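PDB 6I8X: fatty acid-binding protein homolog, which binds fatty acids inside a beta-barrel and may sequester potentially toxic fatty acids and their peroxidation products or help maintain the lipid layer of the eggshell. Local coordinates for residues K12-F17 with R125-L131; E27-R32 with M135-V140; Q93-T97 with E108-V113. All blocks are in the same frame, centred on the assembly; numbering follows the deposited sequence.

Interaction 1 of 3, residues K12-F17 with R125-L131; sequences KFLGTF and RRDGDYL. With TAM (tris(hydroxyethyl)aminomethane), chain K.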
# COMPACT_ATOMS: atom_id res chain seq x y z
N LYS A 12 -14.24 -0.82 -5.57
CA LYS A 12 -13.99 -1.54 -4.32
C LYS A 12 -12.79 -0.89 -3.58
O LYS A 12 -12.77 -0.82 -2.37
CB LYS A 12 -13.49 -2.96 -4.71
CG LYS A 12 -14.21 -4.12 -4.11
CD LYS A 12 -13.39 -5.39 -4.32
CE LYS A 12 -13.92 -6.28 -5.43
NZ LYS A 12 -13.60 -5.73 -6.78
N PHE A 13 -11.75 -0.51 -4.34
CA PHE A 13 -10.49 0.01 -3.83
C PHE A 13 -10.42 1.53 -3.77
O PHE A 13 -9.45 2.06 -3.26
CB PHE A 13 -9.32 -0.57 -4.64
CG PHE A 13 -9.23 -2.07 -4.52
CD1 PHE A 13 -8.85 -2.67 -3.32
CD2 PHE A 13 -9.55 -2.89 -5.60
CE1 PHE A 13 -8.80 -4.06 -3.20
CE2 PHE A 13 -9.48 -4.28 -5.48
CZ PHE A 13 -9.11 -4.86 -4.28
N LEU A 14 -11.44 2.23 -4.27
CA LEU A 14 -11.48 3.68 -4.25
C LEU A 14 -12.04 4.20 -2.94
O LEU A 14 -13.00 3.63 -2.41
CB LEU A 14 -12.28 4.26 -5.43
CG LEU A 14 -11.66 4.10 -6.83
CD1 LEU A 14 -12.56 4.74 -7.90
CD2 LEU A 14 -10.25 4.71 -6.90
N GLY A 15 -11.45 5.29 -2.47
CA GLY A 15 -11.91 5.95 -1.26
C GLY A 15 -10.86 6.13 -0.19
O GLY A 15 -9.66 6.02 -0.44
N THR A 16 -11.34 6.41 1.02
CA THR A 16 -10.59 6.65 2.25
C THR A 16 -10.79 5.46 3.19
O THR A 16 -11.92 5.05 3.45
CB THR A 16 -11.04 7.96 2.92
OG1 THR A 16 -10.87 9.02 1.98
CG2 THR A 16 -10.25 8.27 4.20
N PHE A 17 -9.69 4.96 3.74
CA PHE A 17 -9.69 3.80 4.63
C PHE A 17 -8.82 4.09 5.85
O PHE A 17 -7.65 4.43 5.72
CB PHE A 17 -9.20 2.55 3.86
CG PHE A 17 -10.00 2.18 2.62
CD1 PHE A 17 -11.06 1.29 2.69
CD2 PHE A 17 -9.63 2.67 1.36
CE1 PHE A 17 -11.73 0.88 1.54
CE2 PHE A 17 -10.33 2.28 0.21
CZ PHE A 17 -11.38 1.40 0.31
N ARG A 125 -7.27 -6.42 -0.13
CA ARG A 125 -8.52 -7.09 -0.45
C ARG A 125 -9.63 -6.40 0.28
O ARG A 125 -9.42 -5.87 1.36
CB ARG A 125 -8.46 -8.57 -0.04
CG ARG A 125 -7.49 -9.43 -0.87
CD ARG A 125 -7.57 -10.90 -0.51
NE ARG A 125 -8.83 -11.50 -0.94
CZ ARG A 125 -9.03 -12.06 -2.13
NH1 ARG A 125 -8.04 -12.13 -3.01
NH2 ARG A 125 -10.22 -12.56 -2.44
N ARG A 126 -10.80 -6.36 -0.33
CA ARG A 126 -11.96 -5.80 0.33
C ARG A 126 -12.71 -6.91 1.00
O ARG A 126 -12.88 -7.97 0.41
CB ARG A 126 -12.88 -5.04 -0.64
CG ARG A 126 -12.46 -3.60 -0.86
CD ARG A 126 -12.58 -2.69 0.36
NE ARG A 126 -13.94 -2.58 0.92
CZ ARG A 126 -14.85 -1.68 0.54
NH1 ARG A 126 -14.59 -0.83 -0.44
NH2 ARG A 126 -16.03 -1.64 1.13
N ASP A 127 -13.15 -6.68 2.23
CA ASP A 127 -13.95 -7.63 2.98
C ASP A 127 -15.01 -6.84 3.76
O ASP A 127 -14.76 -6.38 4.88
CB ASP A 127 -13.08 -8.49 3.90
CG ASP A 127 -13.88 -9.59 4.56
OD1 ASP A 127 -14.91 -10.01 3.98
OD2 ASP A 127 -13.51 -10.00 5.69
N GLY A 128 -16.18 -6.69 3.14
CA GLY A 128 -17.27 -5.90 3.69
C GLY A 128 -16.82 -4.46 3.70
O GLY A 128 -16.22 -3.98 2.72
N ASP A 129 -16.98 -3.79 4.84
CA ASP A 129 -16.59 -2.38 5.00
C ASP A 129 -15.09 -2.18 5.19
O ASP A 129 -14.65 -1.07 5.44
CB ASP A 129 -17.36 -1.74 6.17
CG ASP A 129 -18.85 -1.86 5.98
OD1 ASP A 129 -19.37 -1.33 4.95
OD2 ASP A 129 -19.48 -2.58 6.78
N TYR A 130 -14.33 -3.26 5.09
CA TYR A 130 -12.89 -3.24 5.32
C TYR A 130 -12.05 -3.48 4.10
O TYR A 130 -12.38 -4.30 3.26
CB TYR A 130 -12.48 -4.27 6.41
CG TYR A 130 -13.00 -3.90 7.78
CD1 TYR A 130 -14.26 -4.34 8.21
CD2 TYR A 130 -12.27 -3.07 8.63
CE1 TYR A 130 -14.78 -3.93 9.44
CE2 TYR A 130 -12.76 -2.70 9.88
CZ TYR A 130 -14.02 -3.13 10.28
OH TYR A 130 -14.54 -2.72 11.49
N LEU A 131 -10.91 -2.80 4.07
CA LEU A 131 -9.81 -3.02 3.15
C LEU A 131 -8.80 -3.76 4.06
O LEU A 131 -8.46 -3.28 5.13
CB LEU A 131 -9.23 -1.67 2.67
CG LEU A 131 -8.06 -1.74 1.68
CD1 LEU A 131 -8.51 -2.21 0.28
CD2 LEU A 131 -7.35 -0.40 1.62
C TAM K . -15.76 7.33 -3.61
C1 TAM K . -14.45 8.21 -3.79
C2 TAM K . -15.58 6.54 -2.24
C3 TAM K . -17.19 8.07 -3.64
C4 TAM K . -13.88 8.29 -5.19
C5 TAM K . -15.47 7.44 -1.02
C6 TAM K . -17.17 9.50 -4.12
N TAM K . -15.67 6.44 -4.78
O4 TAM K . -12.72 9.09 -5.20
O5 TAM K . -14.92 6.78 0.16
O6 TAM K . -18.48 10.00 -4.19
O HOH W 1 -15.18 1.67 -2.38
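Arg126 reaches across to the backbone of Lys12, and this is the hydrogen bond that joins the two segments: Arg126 NH1 meets Lys12 O at 2.7 Å, with the oxygen at the edge of the guanidinium and close to its plane. The same group is gripped from its own hairpin. NE and NH2 of Arg126 both donate side-on to Gly128 O, NH2 at 2.8 Å, while NE adds a weak bond to Tyr130 O. Bends at chi2 (-67°) and chi3 (-59°) fold the chain back over the type II' turn from Asp127 to Tyr130, and the bonds to Lys12 O and Gly128 O should limit rotation of the guanidinium. A water that donates to Leu14 O accepts a weak bond from Arg126 NH1.

The apolar contacts lie beside this network. CB of Leu131 sits over one face of the Phe17 ring, 3.9 Å from its centroid, a CH-pi contact. CD1 of Leu131 meets the edge of the Phe13 ring, 3.6 Å from Phe13 CD1. The aliphatic parts of Lys12 and Arg126 slide past each other in opposite directions, CG of Lys12 3.7 Å from CG of Arg126, and Lys12 NZ goes on to Pro103 O.

Tris(hydroxyethyl)aminomethane rests against Gly15, its O5 3.4 Å from Gly15 CA. A 3-10 turn leading into the first strand and packing beside a later hairpin fits the closed end of a fatty acid-binding protein barrel.

Interaction 2 of 3, residues E27-R32 with M135-V140; sequences EYLKAR and MSWKGV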
# COMPACT_ATOMS: atom_id res chain seq x y z
N GLU A 27 5.30 -9.52 15.23
CA GLU A 27 6.23 -10.57 14.79
C GLU A 27 6.70 -10.33 13.36
O GLU A 27 7.85 -10.63 13.04
CB GLU A 27 5.63 -11.98 14.98
CG GLU A 27 6.67 -13.09 15.17
CD GLU A 27 7.74 -12.94 16.24
OE1 GLU A 27 7.49 -12.28 17.27
OE2 GLU A 27 8.84 -13.52 16.05
N TYR A 28 5.82 -9.75 12.51
CA TYR A 28 6.15 -9.39 11.14
C TYR A 28 7.25 -8.34 11.12
O TYR A 28 8.18 -8.47 10.35
CB TYR A 28 4.91 -8.87 10.36
CG TYR A 28 5.29 -8.17 9.07
CD1 TYR A 28 5.58 -8.90 7.92
CD2 TYR A 28 5.47 -6.79 9.03
CE1 TYR A 28 5.96 -8.26 6.74
CE2 TYR A 28 5.89 -6.15 7.87
CZ TYR A 28 6.11 -6.89 6.72
OH TYR A 28 6.48 -6.24 5.57
N LEU A 29 7.10 -7.27 11.93
CA LEU A 29 8.08 -6.18 12.03
C LEU A 29 9.41 -6.68 12.57
O LEU A 29 10.46 -6.22 12.14
CB LEU A 29 7.54 -5.00 12.87
CG LEU A 29 6.36 -4.21 12.28
CD1 LEU A 29 5.82 -3.23 13.29
CD2 LEU A 29 6.76 -3.47 10.96
N LYS A 30 9.35 -7.68 13.45
CA LYS A 30 10.50 -8.36 14.02
C LYS A 30 11.24 -9.16 12.92
O LYS A 30 12.46 -9.04 12.80
CB LYS A 30 10.07 -9.28 15.16
CG LYS A 30 10.99 -9.20 16.34
CD LYS A 30 10.44 -9.91 17.54
CE LYS A 30 11.58 -10.31 18.41
NZ LYS A 30 11.12 -11.03 19.62
N ALA A 31 10.49 -9.91 12.07
CA ALA A 31 11.06 -10.70 10.97
C ALA A 31 11.77 -9.78 9.95
O ALA A 31 12.79 -10.14 9.38
CB ALA A 31 9.98 -11.54 10.29
N ARG A 32 11.24 -8.58 9.79
CA ARG A 32 11.72 -7.50 8.93
C ARG A 32 12.96 -6.78 9.54
O ARG A 32 13.60 -6.00 8.85
CB ARG A 32 10.56 -6.52 8.68
CG ARG A 32 10.60 -5.76 7.36
CD ARG A 32 10.28 -6.63 6.17
NE ARG A 32 10.28 -5.91 4.90
CZ ARG A 32 11.36 -5.65 4.16
NH1 ARG A 32 12.57 -6.01 4.59
NH2 ARG A 32 11.25 -5.02 3.01
N MET A 135 0.66 -8.88 4.35
CA MET A 135 2.11 -8.87 4.15
C MET A 135 2.69 -10.14 4.73
O MET A 135 2.14 -10.68 5.69
CB MET A 135 2.75 -7.66 4.85
CG MET A 135 2.09 -6.37 4.52
SD MET A 135 1.59 -5.48 5.97
CE MET A 135 3.08 -4.50 6.27
N SER A 136 3.83 -10.57 4.17
CA SER A 136 4.55 -11.76 4.57
C SER A 136 6.05 -11.56 4.43
O SER A 136 6.51 -11.08 3.39
CB SER A 136 4.11 -12.95 3.72
OG SER A 136 4.37 -14.16 4.40
N TRP A 137 6.82 -11.95 5.48
CA TRP A 137 8.29 -11.88 5.45
C TRP A 137 8.89 -13.04 6.20
O TRP A 137 8.53 -13.26 7.36
CB TRP A 137 8.80 -10.55 6.01
CG TRP A 137 10.22 -10.24 5.63
CD1 TRP A 137 11.32 -10.36 6.42
CD2 TRP A 137 10.68 -9.76 4.36
NE1 TRP A 137 12.44 -9.95 5.73
CE2 TRP A 137 12.08 -9.57 4.47
CE3 TRP A 137 10.04 -9.42 3.15
CZ2 TRP A 137 12.85 -9.07 3.40
CZ3 TRP A 137 10.80 -8.91 2.10
CH2 TRP A 137 12.19 -8.75 2.23
N LYS A 138 9.78 -13.82 5.54
CA LYS A 138 10.45 -15.00 6.14
C LYS A 138 9.45 -16.00 6.80
O LYS A 138 9.73 -16.53 7.88
CB LYS A 138 11.52 -14.56 7.16
CG LYS A 138 12.65 -13.72 6.59
CD LYS A 138 13.54 -13.20 7.72
CE LYS A 138 14.82 -12.59 7.23
NZ LYS A 138 15.68 -12.13 8.36
N GLY A 139 8.30 -16.21 6.16
CA GLY A 139 7.24 -17.09 6.66
C GLY A 139 6.31 -16.46 7.69
O GLY A 139 5.35 -17.11 8.12
N VAL A 140 6.57 -15.19 8.09
CA VAL A 140 5.74 -14.50 9.09
C VAL A 140 4.69 -13.60 8.39
O VAL A 140 5.08 -12.65 7.71
CB VAL A 140 6.59 -13.75 10.17
CG1 VAL A 140 5.69 -12.97 11.12
CG2 VAL A 140 7.49 -14.72 10.95
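The helical lid of the fatty acid-binding protein fold meets the barrel here: helix 25-31 packs on the end of strand 130-137 and on the type I' turn from Trp137 to Val140. Arg32 lies flat on the Trp137 indole, planes 16° apart. Its CZ stands 3.7 Å from the centroid of the six-membered ring of Trp137, a cation-pi stack, while Arg32 CD sits 3.6 Å from the centroid of the five-membered ring as a CH-pi contact. Salt bridges from NE to Glu120 and from NH2 to Asp118 hold the guanidinium in this orientation and should balance its charge.

Ala31 sits closer to the turn. Its carbonyl O approaches the indole edge, 3.3 Å from Trp137 CD1, and its CB is 4.0 Å from Val140 CB. Val140 CG1 in turn presses on the helix backbone, 3.5 Å from Tyr28 N.

With CG of Tyr28 anti to the backbone N (chi1 165°), the ring is carried over to the strand. Tyr28 CE1 meets Trp137 CB at 3.7 Å, and Met135 CE lies 3.6 Å from Tyr28 CE2. Met135 SD stands farther off, above the ring face, in a Met-aromatic contact; Tyr28 OH is hydrogen-bonded to Glu120. Such packing of a helix against strand ends is characteristic of the helix-turn-helix cap on these barrels.

Interaction 3 of 3, residues Q93-T97 with E108-V113; sequences QHKIT and ETHIKV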
# COMPACT_ATOMS: atom_id res chain seq x y z
N GLN A 93 13.90 6.60 -1.36
CA GLN A 93 13.37 6.39 -2.70
C GLN A 93 13.15 4.91 -2.94
O GLN A 93 14.01 4.09 -2.62
CB GLN A 93 14.34 6.95 -3.76
CG GLN A 93 14.50 8.46 -3.71
CD GLN A 93 13.28 9.15 -4.22
OE1 GLN A 93 12.93 9.06 -5.40
NE2 GLN A 93 12.60 9.86 -3.34
N HIS A 94 11.99 4.56 -3.49
CA HIS A 94 11.62 3.18 -3.81
C HIS A 94 11.08 3.16 -5.21
O HIS A 94 10.51 4.15 -5.65
CB HIS A 94 10.46 2.67 -2.88
CG HIS A 94 10.83 2.31 -1.47
ND1 HIS A 94 9.96 1.58 -0.68
CD2 HIS A 94 11.93 2.62 -0.74
CE1 HIS A 94 10.55 1.46 0.50
NE2 HIS A 94 11.74 2.05 0.51
N LYS A 95 11.18 2.01 -5.87
CA LYS A 95 10.53 1.74 -7.14
C LYS A 95 9.22 1.05 -6.74
O LYS A 95 9.23 0.06 -5.99
CB LYS A 95 11.42 0.88 -8.06
CG LYS A 95 12.53 1.71 -8.72
CD LYS A 95 13.24 0.95 -9.82
CE LYS A 95 14.36 1.76 -10.46
NZ LYS A 95 13.87 3.00 -11.13
N ILE A 96 8.08 1.65 -7.11
CA ILE A 96 6.76 1.14 -6.75
C ILE A 96 5.95 0.76 -7.99
O ILE A 96 5.96 1.48 -8.97
CB ILE A 96 5.98 2.14 -5.85
CG1 ILE A 96 6.85 2.64 -4.64
CG2 ILE A 96 4.60 1.55 -5.41
CD1 ILE A 96 6.38 3.96 -3.94
N THR A 97 5.19 -0.33 -7.88
CA THR A 97 4.26 -0.74 -8.90
C THR A 97 2.98 -1.21 -8.23
O THR A 97 3.03 -2.17 -7.46
CB THR A 97 4.81 -1.88 -9.80
OG1 THR A 97 6.16 -1.62 -10.18
CG2 THR A 97 3.93 -2.13 -11.02
N GLU A 108 0.98 -4.11 -4.41
CA GLU A 108 1.82 -2.93 -4.32
C GLU A 108 3.21 -3.46 -4.00
O GLU A 108 3.45 -4.00 -2.91
CB GLU A 108 1.31 -1.98 -3.22
CG GLU A 108 2.13 -0.71 -3.02
CD GLU A 108 1.70 0.17 -1.85
OE1 GLU A 108 0.60 -0.05 -1.30
OE2 GLU A 108 2.46 1.10 -1.50
N THR A 109 4.10 -3.35 -4.97
CA THR A 109 5.45 -3.86 -4.87
C THR A 109 6.43 -2.70 -4.71
O THR A 109 6.36 -1.73 -5.46
CB THR A 109 5.74 -4.77 -6.07
OG1 THR A 109 4.66 -5.71 -6.18
CG2 THR A 109 7.09 -5.52 -5.96
N HIS A 110 7.31 -2.82 -3.72
CA HIS A 110 8.37 -1.86 -3.43
C HIS A 110 9.71 -2.51 -3.63
O HIS A 110 9.93 -3.65 -3.20
CB HIS A 110 8.28 -1.33 -1.99
CG HIS A 110 7.08 -0.48 -1.72
ND1 HIS A 110 7.21 0.80 -1.19
CD2 HIS A 110 5.77 -0.75 -1.87
CE1 HIS A 110 5.98 1.26 -1.06
NE2 HIS A 110 5.08 0.38 -1.47
N ILE A 111 10.60 -1.79 -4.31
CA ILE A 111 11.99 -2.19 -4.49
C ILE A 111 12.79 -1.00 -3.95
O ILE A 111 12.57 0.12 -4.40
CB ILE A 111 12.39 -2.54 -5.96
CG1 ILE A 111 11.50 -3.65 -6.57
CG2 ILE A 111 13.86 -2.93 -6.02
CD1 ILE A 111 11.68 -3.88 -8.12
N LYS A 112 13.70 -1.23 -3.00
CA LYS A 112 14.53 -0.14 -2.50
C LYS A 112 15.55 0.26 -3.58
O LYS A 112 16.13 -0.61 -4.23
CB LYS A 112 15.20 -0.51 -1.16
CG LYS A 112 14.26 -0.33 0.01
CD LYS A 112 14.81 -0.91 1.29
CE LYS A 112 13.75 -0.87 2.37
NZ LYS A 112 14.15 -1.64 3.58
N VAL A 113 15.69 1.58 -3.83
CA VAL A 113 16.61 2.12 -4.83
C VAL A 113 18.08 1.86 -4.39
O VAL A 113 18.90 1.41 -5.20
CB VAL A 113 16.31 3.61 -5.16
CG1 VAL A 113 17.43 4.26 -5.97
CG2 VAL A 113 14.98 3.75 -5.89
O HOH W 2 2.51 -5.03 -7.68
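His94 and His110 join through their ring nitrogens, ND1 to ND1 at 2.9 Å, a nearly straight hydrogen bond (168°) in which either could donate. Each nitrogen lies at the edge of the other ring, close to its plane, although the two rings stand almost perpendicular, 89° apart. The far nitrogens are held as well: His110 NE2 donates to Glu108 OE2 at 2.7 Å from above the carboxylate plane, and His94 NE2 is hydrogen-bonded to Asp90. This chain of bonds should fix the rotation of both rings and probably influences which nitrogens carry protons.

Backbone bonds pair the strands antiparallel, forming the hairpin of strands 93-100 and 105-112 in the wall of the fatty acid-binding protein barrel. Lys95 and Ile111 are one hydrogen-bonded pair, with Lys95 N to Ile111 O at 2.8 Å; Thr97 and Thr109 are the next. At the other end, past His94 and Lys112, Val113 N donates to Gln93 O at 3.3 Å. A water bridges Thr97 O and Thr109 OG1, which is also hydrogen-bonded to Thr121 OG1.

Among the apolar contacts, Gln93 CB packs on Val113 CG2. On the face that carries the histidines, Ile96 CG1 makes a CH-pi contact over the His110 ring, 4.0 Å from its centroid. Lys112 runs alongside His94, its CG 3.5 Å from His94 NE2, before its amine continues to a salt bridge with Asp118.

How the interactions relate
All three contacts reach the same antiparallel sheet. Interactions 1 and 2 share strand 130-137, one at its start and the other at its end, with centres about 24 Å apart; their partner segments also follow each other, strand 15-23 leading into helix 25-31. Interaction 3 is nested within the chain loops that both close. It lies across the chain's centre from interaction 1, their centres about 23 Å apart, and its nearest atoms come to about 4 Å of interaction 2. Asp118 ties those two together, binding both Arg32 and Lys112. Bound vaccenic acid lies about 6 Å from the side chains of Met135 and Glu108, and about 9 Å from that of Leu131.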